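Local coordinates for S-adenosylmethionine dependent methyltransferase (Mesorhizobium loti, PDB 3BKW), which probably transfers methyl groups from S-adenosylmethionine to an acceptor that is not identified, as expected of a class I, Rossmann-like methyltransferase, at residues E121-L126 / H190-G195; I169-Y172 / P177-T180; K179-W182 / V188-H191. All blocks are in the same frame, centred on the assembly; numbering follows the deposited sequence.

Contact 1 (E121-L126 / H190-G195); sequences EDVARL and HHRTVG. With EDO (1,2-ethanediol), chain D; EDO (1,2-ethanediol), chain C; EDO (1,2-ethanediol), chain E.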
ATOM      1  N   GLU A 121     -10.503  -4.723 -16.350  1.00 27.12           N
ATOM      2  CA  GLU A 121     -10.368  -6.071 -15.802  0.50 27.74           C
ATOM      3  C   GLU A 121      -8.915  -6.529 -15.746  1.00 27.90           C
ATOM      4  O   GLU A 121      -8.451  -6.975 -14.691  1.00 28.62           O
ATOM      5  CB  GLU A 121     -11.208  -7.081 -16.586  0.50 27.98           C
ATOM      6  CG  GLU A 121     -11.277  -8.457 -15.928  0.50 28.58           C
ATOM      7  CD  GLU A 121     -12.331  -9.376 -16.531  0.50 30.79           C
ATOM      8  OE1 GLU A 121     -12.742  -9.173 -17.694  0.50 36.44           O
ATOM      9  OE2 GLU A 121     -12.740 -10.320 -15.820  0.50 39.73           O
ATOM     10  N   ASP A 122      -8.218  -6.424 -16.880  1.00 28.46           N
ATOM     11  CA  ASP A 122      -6.809  -6.842 -16.983  1.00 28.80           C
ATOM     12  C   ASP A 122      -5.924  -5.606 -16.819  1.00 28.66           C
ATOM     13  O   ASP A 122      -5.353  -5.085 -17.784  1.00 26.56           O
ATOM     14  CB  ASP A 122      -6.578  -7.578 -18.311  1.00 31.44           C
ATOM     15  CG  ASP A 122      -5.215  -8.257 -18.389  1.00 29.93           C
ATOM     16  OD1 ASP A 122      -4.401  -8.120 -17.444  1.00 29.72           O
ATOM     17  OD2 ASP A 122      -4.982  -8.929 -19.418  1.00 31.13           O
ATOM     18  N   VAL A 123      -5.794  -5.160 -15.573  1.00 27.17           N
ATOM     19  CA  VAL A 123      -5.062  -3.925 -15.296  1.00 27.77           C
ATOM     20  C   VAL A 123      -3.564  -4.093 -15.539  1.00 27.85           C
ATOM     21  O   VAL A 123      -2.916  -3.150 -15.966  1.00 28.03           O
ATOM     22  CB  VAL A 123      -5.390  -3.350 -13.904  1.00 28.63           C
ATOM     23  CG1 VAL A 123      -4.671  -4.092 -12.789  1.00 30.74           C
ATOM     24  CG2 VAL A 123      -5.085  -1.874 -13.878  1.00 30.43           C
ATOM     25  N   ALA A 124      -3.034  -5.295 -15.281  1.00 28.07           N
ATOM     26  CA  ALA A 124      -1.614  -5.592 -15.533  1.00 28.55           C
ATOM     27  C   ALA A 124      -1.237  -5.366 -17.000  1.00 25.76           C
ATOM     28  O   ALA A 124      -0.185  -4.771 -17.283  1.00 25.73           O
ATOM     29  CB  ALA A 124      -1.238  -7.007 -15.086  1.00 29.71           C
ATOM     30  N   ARG A 125      -2.119  -5.762 -17.918  1.00 25.05           N
ATOM     31  CA  ARG A 125      -1.917  -5.528 -19.357  0.50 24.38           C
ATOM     32  C   ARG A 125      -1.808  -4.029 -19.626  1.00 25.26           C
ATOM     33  O   ARG A 125      -0.902  -3.572 -20.326  1.00 26.47           O
ATOM     34  CB  ARG A 125      -3.039  -6.162 -20.183  0.50 24.43           C
ATOM     35  CG  ARG A 125      -2.941  -5.957 -21.684  0.50 24.72           C
ATOM     36  CD  ARG A 125      -4.032  -6.728 -22.392  0.50 30.11           C
ATOM     37  NE  ARG A 125      -3.907  -6.723 -23.855  0.50 40.57           N
ATOM     38  CZ  ARG A 125      -4.308  -5.753 -24.684  0.50 43.46           C
ATOM     39  NH1 ARG A 125      -4.850  -4.616 -24.234  0.50 48.90           N
ATOM     40  NH2 ARG A 125      -4.137  -5.913 -26.000  0.50 42.39           N
ATOM     41  N   LEU A 126      -2.738  -3.269 -19.057  1.00 25.20           N
ATOM     42  CA  LEU A 126      -2.714  -1.801 -19.183  1.00 26.01           C
ATOM     43  C   LEU A 126      -1.403  -1.216 -18.620  1.00 26.55           C
ATOM     44  O   LEU A 126      -0.798  -0.361 -19.260  1.00 26.28           O
ATOM     45  CB  LEU A 126      -3.968  -1.166 -18.557  1.00 27.51           C
ATOM     46  CG  LEU A 126      -4.087   0.359 -18.632  1.00 27.34           C
ATOM     47  CD1 LEU A 126      -5.567   0.818 -18.713  1.00 31.02           C
ATOM     48  CD2 LEU A 126      -3.363   1.050 -17.466  1.00 29.05           C
ATOM     49  N   HIS A 190     -13.538  -3.511 -10.477  1.00 31.15           N
ATOM     50  CA  HIS A 190     -12.672  -4.650 -10.190  1.00 29.90           C
ATOM     51  C   HIS A 190     -11.939  -4.423  -8.909  1.00 29.19           C
ATOM     52  O   HIS A 190     -11.074  -3.556  -8.808  1.00 28.96           O
ATOM     53  CB  HIS A 190     -11.742  -4.866 -11.375  1.00 29.25           C
ATOM     54  CG  HIS A 190     -12.509  -5.213 -12.606  1.00 27.37           C
ATOM     55  ND1 HIS A 190     -12.941  -6.493 -12.876  1.00 33.73           N
ATOM     56  CD2 HIS A 190     -13.070  -4.420 -13.546  1.00 28.87           C
ATOM     57  CE1 HIS A 190     -13.656  -6.484 -13.984  1.00 32.89           C
ATOM     58  NE2 HIS A 190     -13.747  -5.239 -14.412  1.00 33.47           N
ATOM     59  N   HIS A 191     -12.331  -5.216  -7.911  1.00 28.55           N
ATOM     60  CA  HIS A 191     -11.759  -5.138  -6.601  1.00 28.10           C
ATOM     61  C   HIS A 191     -10.417  -5.832  -6.593  1.00 27.89           C
ATOM     62  O   HIS A 191     -10.321  -7.024  -6.913  1.00 29.52           O
ATOM     63  CB  HIS A 191     -12.669  -5.760  -5.549  1.00 28.72           C
ATOM     64  CG  HIS A 191     -12.058  -5.775  -4.191  1.00 27.01           C
ATOM     65  ND1 HIS A 191     -11.784  -4.625  -3.476  1.00 27.52           N
ATOM     66  CD2 HIS A 191     -11.645  -6.805  -3.422  1.00 27.63           C
ATOM     67  CE1 HIS A 191     -11.233  -4.961  -2.323  1.00 28.15           C
ATOM     68  NE2 HIS A 191     -11.132  -6.273  -2.267  1.00 26.47           N
ATOM     69  N   ARG A 192      -9.383  -5.056  -6.263  1.00 28.63           N
ATOM     70  CA  ARG A 192      -8.013  -5.545  -6.141  1.00 28.23           C
ATOM     71  C   ARG A 192      -7.457  -4.865  -4.911  1.00 27.67           C
ATOM     72  O   ARG A 192      -7.650  -3.650  -4.745  1.00 28.36           O
ATOM     73  CB  ARG A 192      -7.169  -5.166  -7.359  1.00 28.72           C
ATOM     74  CG  ARG A 192      -7.478  -5.980  -8.612  1.00 29.65           C
ATOM     75  CD  ARG A 192      -6.675  -5.503  -9.820  1.00 30.47           C
ATOM     76  NE  ARG A 192      -7.219  -4.276 -10.426  1.00 31.08           N
ATOM     77  CZ  ARG A 192      -7.957  -4.190 -11.548  1.00 27.17           C
ATOM     78  NH1 ARG A 192      -8.245  -5.254 -12.298  1.00 28.64           N
ATOM     79  NH2 ARG A 192      -8.348  -2.981 -11.958  1.00 28.47           N
ATOM     80  N   THR A 193      -6.724  -5.620  -4.092  1.00 27.37           N
ATOM     81  CA  THR A 193      -6.135  -5.064  -2.869  1.00 27.67           C
ATOM     82  C   THR A 193      -4.999  -4.089  -3.242  1.00 27.18           C
ATOM     83  O   THR A 193      -4.512  -4.095  -4.379  1.00 27.86           O
ATOM     84  CB  THR A 193      -5.581  -6.194  -1.966  1.00 29.95           C
ATOM     85  OG1 THR A 193      -4.463  -6.816  -2.610  1.00 30.78           O
ATOM     86  CG2 THR A 193      -6.668  -7.255  -1.619  1.00 28.48           C
ATOM     87  N   VAL A 194      -4.578  -3.258  -2.288  1.00 28.05           N
ATOM     88  CA  VAL A 194      -3.451  -2.328  -2.510  1.00 28.25           C
ATOM     89  C   VAL A 194      -2.205  -3.132  -2.934  1.00 28.00           C
ATOM     90  O   VAL A 194      -1.521  -2.770  -3.884  1.00 27.98           O
ATOM     91  CB  VAL A 194      -3.116  -1.464  -1.256  1.00 28.75           C
ATOM     92  CG1 VAL A 194      -1.935  -0.514  -1.537  1.00 30.02           C
ATOM     93  CG2 VAL A 194      -4.339  -0.658  -0.777  1.00 28.59           C
ATOM     94  N   GLY A 195      -1.914  -4.226  -2.231  1.00 29.05           N
ATOM     95  CA  GLY A 195      -0.759  -5.073  -2.580  1.00 28.33           C
ATOM     96  C   GLY A 195      -0.819  -5.603  -3.999  1.00 28.19           C
ATOM     97  O   GLY A 195       0.173  -5.559  -4.712  1.00 28.58           O
TER
HETATM   98  C1  EDO D 244      -9.635  -8.669 -10.473  1.00 37.18           C
HETATM   99  O1  EDO D 244     -10.201  -7.792  -9.503  1.00 42.12           O
HETATM  100  C2  EDO D 244     -10.356  -8.469 -11.800  1.00 32.52           C
HETATM  101  O2  EDO D 244     -11.771  -8.717 -11.671  1.00 24.41           O
HETATM  102  C1  EDO C 243      -6.746  -0.879  -9.142  1.00 22.54           C
HETATM  103  O1  EDO C 243      -5.924  -2.051  -9.326  1.00 23.12           O
HETATM  104  C2  EDO C 243      -8.020  -1.191  -8.340  1.00 26.24           C
HETATM  105  O2  EDO C 243      -9.023  -1.811  -9.141  1.00 25.30           O
HETATM  106  C1  EDO E 245      -2.484 -10.759 -16.900  1.00 36.79           C
HETATM  107  O1  EDO E 245      -2.170  -9.466 -17.421  1.00 28.39           O
HETATM  108  C2  EDO E 245      -1.269 -11.675 -17.019  1.00 42.45           C
HETATM  109  O2  EDO E 245      -0.100 -11.128 -16.377  1.00 39.66           O
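The imidazole of H190 lies flat against the start of segment 121-126, with E121 CA above the middle of its ring. E121 CA stands 3.7 Å from the ring centroid and 5° off the ring normal, which defines a CH-pi contact over the face. E121 CB extends the overlap toward the ring's outer atoms and comes within 3.6 Å of H190 CE1. In one of two deposited conformers the E121 chain, with CG anti to the backbone N (chi1 -171°), runs out extended past the ring. At the ring edge, in plane, H190 ND1 hydrogen-bonds O2 of the 1,2-ethanediol of chain D, probably a molecule of the crystallisation liquor.

R192 supplies the second half of the contact. Its chain bends at chi3 (-78°) and brings the guanidinium across V123. V123 CG1 sits over the centre of one face, 3.5 Å from R192 CZ, while H190 O lies above the opposite face, offset toward the rim. Near the guanidinium plane, R192 NH1 is 3.0 Å from E121 O. R192 NE donates to O1 of the chain C ethanediol at 2.8 Å, and R192 NH2 hydrogen-bonds V120 O. Behind this, D122 occupies the N-cap position of helix 123-133, and its OD1 accepts a weak capping bond from R125 N.

The contact therefore joins the loop leading from strand 108-114 into helix 123-133 of the Rossmann-like methyltransferase fold to the end of strand 189-191 and the turn into helix 194-203. Its chemistry implies a guanidinium placed by an aliphatic face, by a hydrogen bond to V120 O and by the nearness of E121 O to its plane, beside an imidazole with one face covered mainly by E121 CA and CB.

Contact 2 (I169-Y172 / P177-T180); sequences IDRY and PRKT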
ATOM      1  N   ILE A 169     -16.515  -3.778   6.517  1.00 29.50           N
ATOM      2  CA  ILE A 169     -15.773  -4.411   5.448  1.00 30.98           C
ATOM      3  C   ILE A 169     -16.061  -5.910   5.461  1.00 31.33           C
ATOM      4  O   ILE A 169     -16.127  -6.516   6.522  1.00 31.97           O
ATOM      5  CB  ILE A 169     -14.230  -4.168   5.650  1.00 33.68           C
ATOM      6  CG1 ILE A 169     -13.889  -2.673   5.437  1.00 35.78           C
ATOM      7  CG2 ILE A 169     -13.401  -4.984   4.683  1.00 38.90           C
ATOM      8  CD1 ILE A 169     -12.443  -2.267   5.893  1.00 35.69           C
ATOM      9  N   ASP A 170     -16.293  -6.479   4.282  1.00 27.55           N
ATOM     10  CA  ASP A 170     -16.305  -7.934   4.085  1.00 27.57           C
ATOM     11  C   ASP A 170     -15.602  -8.237   2.758  1.00 28.24           C
ATOM     12  O   ASP A 170     -15.457  -7.349   1.890  1.00 28.82           O
ATOM     13  CB  ASP A 170     -17.713  -8.544   4.102  1.00 28.80           C
ATOM     14  CG  ASP A 170     -18.526  -8.149   2.885  1.00 28.17           C
ATOM     15  OD1 ASP A 170     -19.029  -7.027   2.864  1.00 36.25           O
ATOM     16  OD2 ASP A 170     -18.650  -8.969   1.952  1.00 40.46           O
ATOM     17  N   ARG A 171     -15.135  -9.482   2.636  1.00 30.21           N
ATOM     18  CA  ARG A 171     -14.469 -10.008   1.439  1.00 32.29           C
ATOM     19  C   ARG A 171     -13.339  -9.127   0.870  1.00 29.76           C
ATOM     20  O   ARG A 171     -13.100  -9.103  -0.331  1.00 28.77           O
ATOM     21  CB  ARG A 171     -15.541 -10.327   0.379  1.00 35.39           C
ATOM     22  CG  ARG A 171     -16.548 -11.391   0.864  1.00 37.18           C
ATOM     23  CD  ARG A 171     -17.654 -11.730  -0.128  1.00 42.33           C
ATOM     24  NE  ARG A 171     -17.191 -12.421  -1.342  1.00 52.14           N
ATOM     25  CZ  ARG A 171     -17.172 -11.944  -2.601  1.00 57.26           C
ATOM     26  NH1 ARG A 171     -17.614 -10.724  -2.931  1.00 57.34           N
ATOM     27  NH2 ARG A 171     -16.715 -12.736  -3.575  1.00 58.54           N
ATOM     28  N   TYR A 172     -12.626  -8.414   1.739  1.00 28.88           N
ATOM     29  CA  TYR A 172     -11.515  -7.571   1.282  1.00 27.50           C
ATOM     30  C   TYR A 172     -10.457  -8.350   0.519  1.00 27.58           C
ATOM     31  O   TYR A 172      -9.883  -7.829  -0.450  1.00 28.74           O
ATOM     32  CB  TYR A 172     -10.876  -6.846   2.457  1.00 28.18           C
ATOM     33  CG  TYR A 172      -9.772  -5.866   2.094  1.00 29.34           C
ATOM     34  CD1 TYR A 172     -10.060  -4.523   1.814  1.00 27.39           C
ATOM     35  CD2 TYR A 172      -8.438  -6.277   2.073  1.00 27.81           C
ATOM     36  CE1 TYR A 172      -9.035  -3.616   1.522  1.00 26.77           C
ATOM     37  CE2 TYR A 172      -7.404  -5.385   1.786  1.00 29.84           C
ATOM     38  CZ  TYR A 172      -7.706  -4.050   1.509  1.00 27.09           C
ATOM     39  OH  TYR A 172      -6.693  -3.164   1.216  1.00 28.95           O
ATOM     40  N   PRO A 177     -14.711  -8.919  -9.826  1.00 30.79           N
ATOM     41  CA  PRO A 177     -15.719  -7.934 -10.153  1.00 31.95           C
ATOM     42  C   PRO A 177     -16.703  -7.669  -9.020  1.00 32.47           C
ATOM     43  O   PRO A 177     -17.092  -8.605  -8.316  1.00 32.72           O
ATOM     44  CB  PRO A 177     -16.482  -8.570 -11.327  1.00 32.85           C
ATOM     45  CG  PRO A 177     -15.678  -9.648 -11.808  1.00 35.11           C
ATOM     46  CD  PRO A 177     -14.787 -10.091 -10.721  1.00 31.56           C
ATOM     47  N   ARG A 178     -17.068  -6.400  -8.856  1.00 31.80           N
ATOM     48  CA  ARG A 178     -18.089  -5.981  -7.913  1.00 30.90           C
ATOM     49  C   ARG A 178     -19.176  -5.287  -8.722  1.00 29.51           C
ATOM     50  O   ARG A 178     -18.885  -4.425  -9.564  1.00 29.66           O
ATOM     51  CB  ARG A 178     -17.519  -5.023  -6.881  1.00 30.95           C
ATOM     52  CG  ARG A 178     -16.497  -5.641  -5.934  1.00 32.28           C
ATOM     53  CD  ARG A 178     -17.134  -6.667  -5.044  1.00 32.94           C
ATOM     54  NE  ARG A 178     -16.323  -6.995  -3.873  1.00 33.13           N
ATOM     55  CZ  ARG A 178     -15.336  -7.891  -3.815  1.00 34.46           C
ATOM     56  NH1 ARG A 178     -14.920  -8.552  -4.898  1.00 34.62           N
ATOM     57  NH2 ARG A 178     -14.724  -8.088  -2.649  1.00 34.29           N
ATOM     58  N   LYS A 179     -20.420  -5.679  -8.466  1.00 30.48           N
ATOM     59  CA  LYS A 179     -21.603  -5.121  -9.142  1.00 31.83           C
ATOM     60  C   LYS A 179     -22.367  -4.156  -8.243  1.00 28.91           C
ATOM     61  O   LYS A 179     -23.486  -3.777  -8.546  1.00 26.81           O
ATOM     62  CB  LYS A 179     -22.496  -6.264  -9.616  1.00 32.49           C
ATOM     63  CG  LYS A 179     -21.801  -7.161 -10.631  1.00 36.67           C
ATOM     64  CD  LYS A 179     -22.755  -8.132 -11.276  1.00 39.17           C
ATOM     65  CE  LYS A 179     -22.064  -8.965 -12.357  1.00 47.36           C
ATOM     66  NZ  LYS A 179     -23.051  -9.859 -13.042  1.00 49.94           N
ATOM     67  N   THR A 180     -21.717  -3.663  -7.189  1.00 28.42           N
ATOM     68  CA  THR A 180     -22.371  -2.792  -6.212  1.00 28.65           C
ATOM     69  C   THR A 180     -22.753  -1.398  -6.740  1.00 29.95           C
ATOM     70  O   THR A 180     -23.612  -0.742  -6.143  1.00 30.79           O
ATOM     71  CB  THR A 180     -21.524  -2.726  -4.930  1.00 32.26           C
ATOM     72  OG1 THR A 180     -20.183  -2.442  -5.301  1.00 30.29           O
ATOM     73  CG2 THR A 180     -21.548  -4.076  -4.205  1.00 34.11           C
TER
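The backbones of 169-172 and 177-180 stay well apart: their nearest CA atoms, those of R171 and R178, are 10.8 Å from each other, so long side chains must bridge the gap. Both segments belong to the irregular insertion of short strands and helices that follows strand 138-145 of the Rossmann-like methyltransferase fold. Segment 169-172 leaves strand 165-169, and 177-180 lies on strand 176-178, which pairs antiparallel with 189-191, and runs on into the following loop. R171 has a left-handed backbone conformation, which turns the loop.

Two arginines carry the contact. R178 bends at chi2 (-66°), which turns its guanidinium toward the loop even though its CB does not point there. R171 bends further out, at chi3, and brings NH1 over the centre of one face of the R178 guanidinium, 3.7 Å from R178 CZ. The two guanidinium planes are inclined by 33°, so the overlap is oblique rather than a parallel stack. The like charges are near each other, with R171 NH1 3.9 Å from R178 NH2, and this closeness probably carries an electrostatic cost. On the R178 side, carbonyl groups are likely to offset part of it: R178 NE donates to A151 O and R178 NH2 to V174 O.

The loop is also held from the partner subunit. R171 N hydrogen-bonds D232 of the second subunit and Y172 OH bonds E213 of that subunit, while I169 pairs with one of its strands in an antiparallel ladder that continues the sheet across the interface. The contact thus lies between the dimer interface and the small sheet of 176-178 and 189-191. At the edge of the R178 guanidinium, NH2 approaches the backbone of the loop, 3.0 Å from R171 O.

Contact 3 (K179-W182 / V188-H191); sequences KTDW and VKHH. With EDO (1,2-ethanediol), chain D; EDO (1,2-ethanediol), chain C.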
ATOM      1  N   LYS A 179     -20.420  -5.679  -8.466  1.00 30.48           N
ATOM      2  CA  LYS A 179     -21.603  -5.121  -9.142  1.00 31.83           C
ATOM      3  C   LYS A 179     -22.367  -4.156  -8.243  1.00 28.91           C
ATOM      4  O   LYS A 179     -23.486  -3.777  -8.546  1.00 26.81           O
ATOM      5  CB  LYS A 179     -22.496  -6.264  -9.616  1.00 32.49           C
ATOM      6  CG  LYS A 179     -21.801  -7.161 -10.631  1.00 36.67           C
ATOM      7  CD  LYS A 179     -22.755  -8.132 -11.276  1.00 39.17           C
ATOM      8  CE  LYS A 179     -22.064  -8.965 -12.357  1.00 47.36           C
ATOM      9  NZ  LYS A 179     -23.051  -9.859 -13.042  1.00 49.94           N
ATOM     10  N   THR A 180     -21.717  -3.663  -7.189  1.00 28.42           N
ATOM     11  CA  THR A 180     -22.371  -2.792  -6.212  1.00 28.65           C
ATOM     12  C   THR A 180     -22.753  -1.398  -6.740  1.00 29.95           C
ATOM     13  O   THR A 180     -23.612  -0.742  -6.143  1.00 30.79           O
ATOM     14  CB  THR A 180     -21.524  -2.726  -4.930  1.00 32.26           C
ATOM     15  OG1 THR A 180     -20.183  -2.442  -5.301  1.00 30.29           O
ATOM     16  CG2 THR A 180     -21.548  -4.076  -4.205  1.00 34.11           C
ATOM     17  N   ASP A 181     -22.140  -0.960  -7.853  1.00 28.08           N
ATOM     18  CA  ASP A 181     -22.495   0.288  -8.549  1.00 27.03           C
ATOM     19  C   ASP A 181     -23.172   0.013  -9.898  1.00 25.85           C
ATOM     20  O   ASP A 181     -23.396   0.948 -10.675  1.00 27.87           O
ATOM     21  CB  ASP A 181     -21.263   1.163  -8.773  1.00 27.82           C
ATOM     22  CG  ASP A 181     -20.774   1.839  -7.507  1.00 31.78           C
ATOM     23  OD1 ASP A 181     -21.557   2.010  -6.540  1.00 39.35           O
ATOM     24  OD2 ASP A 181     -19.590   2.230  -7.488  1.00 34.86           O
ATOM     25  N   TRP A 182     -23.536  -1.245 -10.166  1.00 26.30           N
ATOM     26  CA  TRP A 182     -24.168  -1.601 -11.442  1.00 26.37           C
ATOM     27  C   TRP A 182     -25.524  -0.930 -11.618  1.00 26.69           C
ATOM     28  O   TRP A 182     -25.745  -0.306 -12.637  1.00 24.46           O
ATOM     29  CB  TRP A 182     -24.282  -3.119 -11.617  1.00 26.19           C
ATOM     30  CG  TRP A 182     -25.028  -3.502 -12.846  1.00 27.23           C
ATOM     31  CD1 TRP A 182     -26.291  -4.023 -12.898  1.00 27.53           C
ATOM     32  CD2 TRP A 182     -24.616  -3.317 -14.205  1.00 29.26           C
ATOM     33  NE1 TRP A 182     -26.671  -4.215 -14.200  1.00 30.45           N
ATOM     34  CE2 TRP A 182     -25.670  -3.788 -15.026  1.00 30.21           C
ATOM     35  CE3 TRP A 182     -23.453  -2.825 -14.810  1.00 30.60           C
ATOM     36  CZ2 TRP A 182     -25.606  -3.768 -16.437  1.00 30.12           C
ATOM     37  CZ3 TRP A 182     -23.381  -2.809 -16.223  1.00 31.44           C
ATOM     38  CH2 TRP A 182     -24.457  -3.276 -17.010  1.00 31.00           C
ATOM     39  N   VAL A 188     -19.261  -2.063 -13.760  1.00 32.88           N
ATOM     40  CA  VAL A 188     -18.707  -3.174 -12.975  1.00 31.24           C
ATOM     41  C   VAL A 188     -17.287  -2.712 -12.669  1.00 30.73           C
ATOM     42  O   VAL A 188     -16.564  -2.323 -13.579  1.00 32.00           O
ATOM     43  CB  VAL A 188     -18.645  -4.495 -13.768  1.00 32.38           C
ATOM     44  CG1 VAL A 188     -17.935  -5.581 -12.967  1.00 31.03           C
ATOM     45  CG2 VAL A 188     -20.055  -4.967 -14.164  1.00 31.50           C
ATOM     46  N   LYS A 189     -16.930  -2.723 -11.394  1.00 29.73           N
ATOM     47  CA  LYS A 189     -15.585  -2.351 -10.945  1.00 32.33           C
ATOM     48  C   LYS A 189     -14.859  -3.602 -10.529  1.00 30.84           C
ATOM     49  O   LYS A 189     -15.486  -4.633 -10.270  1.00 31.86           O
ATOM     50  CB  LYS A 189     -15.625  -1.311  -9.843  1.00 34.65           C
ATOM     51  CG  LYS A 189     -16.410  -1.650  -8.584  1.00 35.80           C
ATOM     52  CD  LYS A 189     -16.544  -0.376  -7.762  1.00 38.23           C
ATOM     53  CE  LYS A 189     -17.479  -0.512  -6.635  1.00 34.71           C
ATOM     54  NZ  LYS A 189     -17.676   0.852  -5.999  1.00 31.12           N
ATOM     55  N   HIS A 190     -13.538  -3.511 -10.477  1.00 31.15           N
ATOM     56  CA  HIS A 190     -12.672  -4.650 -10.190  1.00 29.90           C
ATOM     57  C   HIS A 190     -11.939  -4.423  -8.909  1.00 29.19           C
ATOM     58  O   HIS A 190     -11.074  -3.556  -8.808  1.00 28.96           O
ATOM     59  CB  HIS A 190     -11.742  -4.866 -11.375  1.00 29.25           C
ATOM     60  CG  HIS A 190     -12.509  -5.213 -12.606  1.00 27.37           C
ATOM     61  ND1 HIS A 190     -12.941  -6.493 -12.876  1.00 33.73           N
ATOM     62  CD2 HIS A 190     -13.070  -4.420 -13.546  1.00 28.87           C
ATOM     63  CE1 HIS A 190     -13.656  -6.484 -13.984  1.00 32.89           C
ATOM     64  NE2 HIS A 190     -13.747  -5.239 -14.412  1.00 33.47           N
ATOM     65  N   HIS A 191     -12.331  -5.216  -7.911  1.00 28.55           N
ATOM     66  CA  HIS A 191     -11.759  -5.138  -6.601  1.00 28.10           C
ATOM     67  C   HIS A 191     -10.417  -5.832  -6.593  1.00 27.89           C
ATOM     68  O   HIS A 191     -10.321  -7.024  -6.913  1.00 29.52           O
ATOM     69  CB  HIS A 191     -12.669  -5.760  -5.549  1.00 28.72           C
ATOM     70  CG  HIS A 191     -12.058  -5.775  -4.191  1.00 27.01           C
ATOM     71  ND1 HIS A 191     -11.784  -4.625  -3.476  1.00 27.52           N
ATOM     72  CD2 HIS A 191     -11.645  -6.805  -3.422  1.00 27.63           C
ATOM     73  CE1 HIS A 191     -11.233  -4.961  -2.323  1.00 28.15           C
ATOM     74  NE2 HIS A 191     -11.132  -6.273  -2.267  1.00 26.47           N
TER
HETATM   75  C1  EDO D 244      -9.635  -8.669 -10.473  1.00 37.18           C
HETATM   76  O1  EDO D 244     -10.201  -7.792  -9.503  1.00 42.12           O
HETATM   77  C2  EDO D 244     -10.356  -8.469 -11.800  1.00 32.52           C
HETATM   78  O2  EDO D 244     -11.771  -8.717 -11.671  1.00 24.41           O
HETATM   79  C1  EDO C 243      -6.746  -0.879  -9.142  1.00 22.54           C
HETATM   80  O1  EDO C 243      -5.924  -2.051  -9.326  1.00 23.12           O
HETATM   81  C2  EDO C 243      -8.020  -1.191  -8.340  1.00 26.24           C
HETATM   82  O2  EDO C 243      -9.023  -1.811  -9.141  1.00 25.30           O
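The turn connecting strand 176-178 to helix 182-185 packs here against the next strand, 189-191, antiparallel partner of 176-178. K189 NZ is shared between two acids: it donates to D181 OD2 at 2.8 Å in a salt bridge across the contact, and it bridges to E145, the stronger partner, at the end of strand 138-145. The ammonium approaches D181 from above the carboxylate, 57° out of its plane. K189 CG lies between the backbone N and the carbonyl carbon (chi1 57°), and from there the extended chain runs to the turn. T180 crosses it at about a right angle, its OG1 3.6 Å from K189 CE. With an alanine in place of D181, the turn would probably lose its tie to K189, leaving the lysine's charge to E145.

Nearer the surface, V188 CG2 meets the W182 indole obliquely, 4.1 Å from CE3. W182 N also bonds K179 O at 3.0 Å, closing a type I beta turn with T180 and D181, the N-cap residue of the helix, at its centre. The geometry is that of a beta-hairpin whose connection holds a short helix, with K189 of the returning strand reaching back to the turn that precedes the helix.

Overall arrangement
From the N terminus, the chain first reaches 121-126, at the start of helix 123-133, and contact 1 closes a long loop when 190-195 returns 64 residues later. Contacts 2 and 3 both fall within that span. Contact 2 closes a short loop between 169-172 and 177-180; contact 3 starts on K179 and T180, where contact 2 ends, and finishes on strand 189-191, sharing H190 and H191 with contact 1. Pairing of strands 176-178 and 189-191 joins all three, and H191 NE2 probably hydrogen-bonds Y172 O. Together they tie the Rossmann-like core to the insertion and, through contacts 1 and 2, to the second subunit.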